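Local coordinates for peptidase C51 domain-containing protein (PDB 3L9A) that is of unknown function but forms the C-terminal domain of a phage-associated protein that probably cleaves peptidoglycan, at residues Pro68-Leu71 and Gln72-Glu76; Gln48-Phe51 and Ile52-Val55; Val13-Asn16 and Ser17-Phe21. All blocks are in the same frame, centred on the assembly; numbering follows the deposited sequence.

Contact 1 (Pro68-Leu71 and Gln72-Glu76)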
loop_
_atom_site.group_PDB
_atom_site.type_symbol
_atom_site.label_atom_id
_atom_site.label_comp_id
_atom_site.label_asym_id
_atom_site.label_seq_id
_atom_site.Cartn_x
_atom_site.Cartn_y
_atom_site.Cartn_z
ATOM N N PRO A 68 24.022 6.349 -8.469
ATOM C CA PRO A 68 23.942 6.195 -7.010
ATOM C C PRO A 68 23.174 7.332 -6.323
ATOM O O PRO A 68 22.471 7.085 -5.351
ATOM C CB PRO A 68 25.415 6.155 -6.575
ATOM C CG PRO A 68 26.140 5.615 -7.811
ATOM C CD PRO A 68 25.405 6.226 -8.977
ATOM N N ALA A 69 23.298 8.563 -6.820
ATOM C CA ALA A 69 22.571 9.693 -6.226
ATOM C C ALA A 69 21.062 9.514 -6.349
ATOM O O ALA A 69 20.307 9.897 -5.452
ATOM C CB ALA A 69 23.009 11.015 -6.849
ATOM N N PHE A 70 20.616 8.925 -7.457
ATOM C CA PHE A 70 19.199 8.639 -7.644
ATOM C C PHE A 70 18.721 7.588 -6.634
ATOM O O PHE A 70 17.660 7.735 -6.007
ATOM C CB PHE A 70 18.955 8.182 -9.086
ATOM C CG PHE A 70 17.510 8.263 -9.506
ATOM C CD1 PHE A 70 16.637 7.204 -9.293
ATOM C CD2 PHE A 70 17.025 9.424 -10.104
ATOM C CE1 PHE A 70 15.290 7.301 -9.677
ATOM C CE2 PHE A 70 15.688 9.533 -10.495
ATOM C CZ PHE A 70 14.822 8.477 -10.276
ATOM N N LEU A 71 19.512 6.532 -6.454
ATOM C CA LEU A 71 19.156 5.522 -5.462
ATOM C C LEU A 71 19.129 6.103 -4.046
ATOM O O LEU A 71 18.282 5.734 -3.247
ATOM C CB LEU A 71 20.069 4.297 -5.547
ATOM C CG LEU A 71 20.191 3.605 -6.912
ATOM C CD1 LEU A 71 20.915 2.273 -6.767
ATOM C CD2 LEU A 71 18.841 3.396 -7.583
ATOM N N GLN A 72 20.028 7.041 -3.758
ATOM C CA GLN A 72 20.039 7.685 -2.450
ATOM C C GLN A 72 18.756 8.476 -2.195
ATOM O O GLN A 72 18.258 8.493 -1.075
ATOM C CB GLN A 72 21.286 8.561 -2.285
ATOM C CG GLN A 72 21.402 9.219 -0.896
ATOM C CD GLN A 72 21.490 8.207 0.236
ATOM O OE1 GLN A 72 21.928 7.073 0.033
ATOM N NE2 GLN A 72 21.084 8.611 1.440
ATOM N N ARG A 73 18.196 9.094 -3.235
ATOM C CA ARG A 73 16.892 9.733 -3.086
ATOM C C ARG A 73 15.814 8.714 -2.724
ATOM O O ARG A 73 14.931 9.007 -1.930
ATOM C CB ARG A 73 16.512 10.485 -4.356
ATOM C CG ARG A 73 17.300 11.742 -4.626
ATOM C CD ARG A 73 16.848 12.901 -3.731
ATOM N NE ARG A 73 17.557 14.119 -4.119
ATOM C CZ ARG A 73 18.228 14.921 -3.296
ATOM N NH1 ARG A 73 18.280 14.691 -1.990
ATOM N NH2 ARG A 73 18.834 15.990 -3.798
ATOM N N ILE A 74 15.874 7.524 -3.314
ATOM C CA ILE A 74 14.922 6.477 -2.979
ATOM C C ILE A 74 15.043 6.116 -1.486
ATOM O O ILE A 74 14.035 5.941 -0.796
ATOM C CB ILE A 74 15.085 5.242 -3.886
ATOM C CG1 ILE A 74 14.797 5.611 -5.347
ATOM C CG2 ILE A 74 14.167 4.119 -3.404
ATOM C CD1 ILE A 74 15.090 4.513 -6.342
ATOM N N VAL A 75 16.276 6.008 -0.986
ATOM C CA VAL A 75 16.502 5.768 0.437
ATOM C C VAL A 75 15.896 6.897 1.289
ATOM O O VAL A 75 15.176 6.635 2.263
ATOM C CB VAL A 75 18.006 5.580 0.735
ATOM C CG1 VAL A 75 18.272 5.538 2.236
ATOM C CG2 VAL A 75 18.524 4.320 0.056
ATOM N N GLU A 76 16.156 8.143 0.905
ATOM C CA GLU A 76 15.680 9.290 1.687
ATOM C C GLU A 76 14.164 9.351 1.775
ATOM O O GLU A 76 13.594 9.576 2.850
ATOM C CB GLU A 76 16.155 10.603 1.057
ATOM C CG GLU A 76 17.635 10.857 1.174
ATOM C CD GLU A 76 18.128 11.921 0.212
ATOM O OE1 GLU A 76 17.309 12.566 -0.473
ATOM O OE2 GLU A 76 19.357 12.095 0.143
#
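Ile74 meets both Phe70 and Leu71 one turn back along helix 68-78, a local example of how helical spacing gathers apolar groups on one side. Its CD1 lies 4.1 Å from Leu71 CD2, the two side chains running side by side in the same direction, and 4.3 Å from Phe70 CD1, which it approaches obliquely to the ring. The Ile74 chain is extended toward CD1 (chi2 173°), while CG1, set beside its own backbone N, comes to 3.6 Å from Phe70 O. The backbone beneath holds this spacing: Gln72 N bonds Pro68 O at 2.9 Å, and Val75 N reaches Leu71 O at 3.0 Å. Farther out, Arg73, bent at chi2 (-76°), swings its guanidinium toward Glu76. NH1 and Glu76 OE1 form a 2.8 Å salt bridge, with the oxygen at the edge of the guanidinium plane and using its syn lone pair. Glu76 OE1 also bonds Gln48 NE2 of the second subunit, whose Phe51 ring meets that of Phe70 with the planes inclined at about 50°. Leu71 turns into its own chain, against Val13 and Phe82. Ile74 thus stands at the boundary, touching Phe82 in the core and Phe51 of the second subunit, while Phe70, Arg73 and Glu76 face the interface, where one carboxylate oxygen, gripped by two donors, joins the intrahelical ion pair to the neighbouring chain.

Contact 2 (Gln48-Phe51 and Ile52-Val55). With NA (sodium ion), chain C.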
loop_
_atom_site.group_PDB
_atom_site.type_symbol
_atom_site.label_atom_id
_atom_site.label_comp_id
_atom_site.label_asym_id
_atom_site.label_seq_id
_atom_site.Cartn_x
_atom_site.Cartn_y
_atom_site.Cartn_z
ATOM N N GLN A 48 12.205 -12.687 -13.778
ATOM C CA GLN A 48 11.483 -11.998 -12.708
ATOM C C GLN A 48 10.915 -10.653 -13.172
ATOM O O GLN A 48 9.776 -10.314 -12.860
ATOM C CB GLN A 48 12.386 -11.792 -11.503
ATOM C CG GLN A 48 12.730 -13.070 -10.750
ATOM C CD GLN A 48 13.708 -12.798 -9.622
ATOM O OE1 GLN A 48 14.656 -12.032 -9.788
ATOM N NE2 GLN A 48 13.473 -13.408 -8.467
ATOM N N GLU A 49 11.718 -9.885 -13.913
ATOM C CA GLU A 49 11.260 -8.640 -14.506
ATOM C C GLU A 49 9.985 -8.884 -15.323
ATOM O O GLU A 49 8.996 -8.149 -15.208
ATOM C CB GLU A 49 12.372 -8.086 -15.401
ATOM C CG GLU A 49 12.030 -6.770 -16.056
ATOM C CD GLU A 49 13.147 -6.260 -16.957
ATOM O OE1 GLU A 49 14.166 -6.962 -17.124
ATOM O OE2 GLU A 49 13.006 -5.161 -17.524
ATOM N N ASN A 50 10.008 -9.936 -16.136
ATOM C CA ASN A 50 8.856 -10.256 -16.976
ATOM C C ASN A 50 7.650 -10.714 -16.176
ATOM O O ASN A 50 6.522 -10.322 -16.473
ATOM C CB ASN A 50 9.250 -11.251 -18.053
ATOM C CG ASN A 50 10.206 -10.644 -19.033
ATOM O OD1 ASN A 50 10.177 -9.431 -19.259
ATOM N ND2 ASN A 50 11.066 -11.467 -19.613
ATOM N N PHE A 51 7.893 -11.519 -15.150
ATOM C CA PHE A 51 6.837 -11.939 -14.239
ATOM C C PHE A 51 6.135 -10.733 -13.617
ATOM O O PHE A 51 4.904 -10.664 -13.591
ATOM C CB PHE A 51 7.428 -12.828 -13.145
ATOM C CG PHE A 51 6.420 -13.280 -12.132
ATOM C CD1 PHE A 51 5.765 -14.493 -12.287
ATOM C CD2 PHE A 51 6.096 -12.481 -11.036
ATOM C CE1 PHE A 51 4.820 -14.911 -11.350
ATOM C CE2 PHE A 51 5.141 -12.894 -10.107
ATOM C CZ PHE A 51 4.509 -14.111 -10.270
ATOM N N ILE A 52 6.923 -9.779 -13.125
ATOM C CA ILE A 52 6.376 -8.583 -12.508
ATOM C C ILE A 52 5.428 -7.883 -13.479
ATOM O O ILE A 52 4.363 -7.432 -13.070
ATOM C CB ILE A 52 7.499 -7.651 -12.036
ATOM C CG1 ILE A 52 8.198 -8.265 -10.818
ATOM C CG2 ILE A 52 6.956 -6.257 -11.695
ATOM C CD1 ILE A 52 9.614 -7.748 -10.598
ATOM N N LYS A 53 5.799 -7.828 -14.760
ATOM C CA LYS A 53 4.959 -7.153 -15.739
ATOM C C LYS A 53 3.692 -7.934 -16.084
ATOM O O LYS A 53 2.756 -7.356 -16.624
ATOM C CB LYS A 53 5.771 -6.767 -16.972
ATOM C CG LYS A 53 6.774 -5.672 -16.630
ATOM C CD LYS A 53 7.504 -5.101 -17.826
ATOM C CE LYS A 53 8.461 -6.080 -18.457
ATOM N NZ LYS A 53 9.252 -5.355 -19.509
ATOM N N GLN A 54 3.643 -9.231 -15.775
ATOM C CA GLN A 54 2.377 -9.967 -15.870
ATOM C C GLN A 54 1.424 -9.609 -14.728
ATOM O O GLN A 54 0.226 -9.392 -14.946
ATOM C CB GLN A 54 2.608 -11.477 -15.864
ATOM C CG GLN A 54 1.327 -12.272 -16.149
ATOM C CD GLN A 54 1.565 -13.760 -16.211
ATOM O OE1 GLN A 54 2.632 -14.211 -16.615
ATOM N NE2 GLN A 54 0.561 -14.535 -15.832
ATOM N N VAL A 55 1.943 -9.565 -13.506
ATOM C CA VAL A 55 1.061 -9.351 -12.368
ATOM C C VAL A 55 0.802 -7.865 -12.108
ATOM O O VAL A 55 -0.215 -7.532 -11.497
ATOM C CB VAL A 55 1.510 -10.140 -11.105
ATOM C CG1 VAL A 55 1.690 -11.625 -11.425
ATOM C CG2 VAL A 55 2.782 -9.572 -10.538
HETATM NA NA NA C . 14.603 -4.144 -19.401
HETATM O O HOH W 1 15.873 -6.490 -19.293
HETATM O O HOH W 2 16.867 -3.747 -19.783
#
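With CG anti to the backbone N (chi1 -179°) and the rest of its chain extended, Glu49 reaches well out from helix 46-55, and Lys53, one turn on, bends at chi3 (-69°) to follow it. This is the i to i+4 pairing of an alpha-helix carrying opposite charges, yet the ends stay just apart: Glu49 OE2 and Lys53 NZ are 4.3 Å from each other. Both instead bond the hydroxyl of Tyr61, which bridges acid and amine, and Glu49 OE1 takes a further bond from a glycerol that probably came with the crystallisation liquor. Over on the other flank, the ring of Phe51 lies obliquely against Val55, CE2 to CG1 3.9 Å, in the conformers described, each residue having a second one. Below, Ile52 N donates to Gln48 O at 2.9 Å, and Ile52 CG1 and CD1 also press on that oxygen while the side chain packs against Phe12 and His33 of the central sheet. Near the helix end Gln54 N divides its hydrogen between Asn50 O and, weakly, Phe51 O; the side-chain NE2 leaves for Glu63 and Val62 of the third subunit. The carboxylate of Glu49 is also a metal ligand. A sodium ion sits 2.7 Å from OE2, and a water bound to that sodium donates a hydrogen bond of 2.8 Å to Glu49 OE1.

Contact 3 (Val13-Asn16 and Ser17-Phe21)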
loop_
_atom_site.group_PDB
_atom_site.type_symbol
_atom_site.label_atom_id
_atom_site.label_comp_id
_atom_site.label_asym_id
_atom_site.label_seq_id
_atom_site.Cartn_x
_atom_site.Cartn_y
_atom_site.Cartn_z
ATOM N N VAL A 13 13.767 0.876 -11.755
ATOM C CA VAL A 13 14.840 1.733 -12.253
ATOM C C VAL A 13 15.883 0.827 -12.901
ATOM O O VAL A 13 15.894 -0.384 -12.665
ATOM C CB VAL A 13 15.490 2.628 -11.151
ATOM C CG1 VAL A 13 14.457 3.550 -10.519
ATOM C CG2 VAL A 13 16.194 1.804 -10.096
ATOM N N ILE A 14 16.753 1.423 -13.715
ATOM C CA ILE A 14 17.836 0.689 -14.372
ATOM C C ILE A 14 19.125 1.429 -14.071
ATOM O O ILE A 14 19.201 2.635 -14.271
ATOM C CB ILE A 14 17.633 0.566 -15.900
ATOM C CG1 ILE A 14 16.230 0.048 -16.225
ATOM C CG2 ILE A 14 18.702 -0.343 -16.501
ATOM C CD1 ILE A 14 15.974 -0.175 -17.703
ATOM N N THR A 15 20.141 0.723 -13.583
ATOM C CA THR A 15 21.391 1.406 -13.217
ATOM C C THR A 15 22.108 1.955 -14.445
ATOM O O THR A 15 22.149 1.307 -15.502
ATOM C CB THR A 15 22.335 0.497 -12.443
ATOM O OG1 THR A 15 22.718 -0.584 -13.293
ATOM C CG2 THR A 15 21.671 -0.022 -11.161
ATOM N N ASN A 16 22.683 3.148 -14.293
ATOM C CA ASN A 16 23.378 3.813 -15.395
ATOM C C ASN A 16 24.815 3.341 -15.606
ATOM O O ASN A 16 25.433 3.679 -16.613
ATOM C CB ASN A 16 23.372 5.335 -15.203
ATOM C CG ASN A 16 24.310 5.801 -14.094
ATOM O OD1 ASN A 16 24.744 5.017 -13.253
ATOM N ND2 ASN A 16 24.609 7.098 -14.086
ATOM N N SER A 17 25.347 2.587 -14.645
ATOM C CA SER A 17 26.735 2.136 -14.683
ATOM C C SER A 17 26.875 1.055 -13.622
ATOM O O SER A 17 25.936 0.782 -12.872
ATOM C CB SER A 17 27.692 3.301 -14.385
ATOM O OG SER A 17 27.415 3.865 -13.114
ATOM N N GLU A 18 28.051 0.442 -13.567
ATOM C CA GLU A 18 28.377 -0.561 -12.572
ATOM C C GLU A 18 28.845 0.121 -11.288
ATOM O O GLU A 18 29.737 0.988 -11.319
ATOM C CB GLU A 18 29.462 -1.485 -13.129
ATOM C CG GLU A 18 29.903 -2.588 -12.181
ATOM C CD GLU A 18 30.681 -3.690 -12.873
ATOM O OE1 GLU A 18 31.486 -4.350 -12.200
ATOM O OE2 GLU A 18 30.498 -3.911 -14.093
ATOM N N TYR A 19 28.219 -0.233 -10.168
ATOM C CA TYR A 19 28.584 0.364 -8.892
ATOM C C TYR A 19 28.079 -0.462 -7.731
ATOM O O TYR A 19 27.195 -1.305 -7.897
ATOM C CB TYR A 19 28.096 1.818 -8.777
ATOM C CG TYR A 19 26.631 2.078 -9.042
ATOM C CD1 TYR A 19 25.644 1.724 -8.115
ATOM C CD2 TYR A 19 26.235 2.746 -10.198
ATOM C CE1 TYR A 19 24.299 2.014 -8.345
ATOM C CE2 TYR A 19 24.893 3.037 -10.441
ATOM C CZ TYR A 19 23.931 2.671 -9.502
ATOM O OH TYR A 19 22.596 2.974 -9.707
ATOM N N THR A 20 28.646 -0.200 -6.553
ATOM C CA THR A 20 28.074 -0.703 -5.306
ATOM C C THR A 20 27.282 0.414 -4.649
ATOM O O THR A 20 27.790 1.529 -4.476
ATOM C CB THR A 20 29.173 -1.156 -4.333
ATOM O OG1 THR A 20 29.922 -2.209 -4.952
ATOM C CG2 THR A 20 28.589 -1.658 -3.016
ATOM N N PHE A 21 26.028 0.117 -4.310
ATOM C CA PHE A 21 25.186 1.046 -3.570
ATOM C C PHE A 21 24.637 0.318 -2.354
ATOM O O PHE A 21 24.178 -0.818 -2.471
ATOM C CB PHE A 21 24.036 1.599 -4.425
ATOM C CG PHE A 21 23.170 2.554 -3.657
ATOM C CD1 PHE A 21 23.574 3.877 -3.474
ATOM C CD2 PHE A 21 22.000 2.114 -3.038
ATOM C CE1 PHE A 21 22.795 4.754 -2.717
ATOM C CE2 PHE A 21 21.238 2.974 -2.280
ATOM C CZ PHE A 21 21.628 4.297 -2.121
#
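Thr15 and Tyr19 touch across a short turn that carries the chain from strand 11-15 of the mixed sheet to strand 19-21 of the two-stranded hairpin, and the tight part of the contact lies on its inner side. Thr15 CG2 comes to 3.5 Å from Tyr19 OH and 3.9 Å from Tyr19 CZ, the methyl approaching the ring obliquely. The tyrosine is bent back for this meeting: a chi1 of 53° puts CG between its own N and carbonyl carbon. Thr15 is buried, and its OG1 is held by Ala27 O and Ala30 N, which fixes chi1 and thereby the place of CG2. Toward solvent the turn is looser. Glu18 points its CB away from Val13-Asn16 and is exposed, while Asn16 and Ser17 are only partly covered. There Ser17 OG donates to Asn16 OD1 at 2.9 Å, but from above the carbonyl plane by 50° rather than on a lone pair; Asn16 has a second conformer, which makes this bond doubtful. In the conformer described, OD1 also lies in the plane of the Tyr19 ring, 3.4 Å from CE2. At the ring's far end, Tyr19 OH is hydrogen-bonded to Ala66 O.

How the contacts relate
From the N terminus, contact 3 comes first, rounding the turn between the central mixed sheet and the small hairpin. Contact 2 follows within helix 46-55, and contact 1 within helix 68-78. They lie in series: none encloses or crosses another, and each spans only a turn or two of chain. Contacts 1 and 3 are brought together by folding, with Leu71 CD1 3.5 Å from Tyr19 OH, so that the later helix is tied to the early turn. Contact 2 stands on the opposite side of the chain's centre, about 24 Å from contact 1 between centres. In the four-chain assembly, nevertheless, helix 68-78 of one subunit meets helix 46-55 of another.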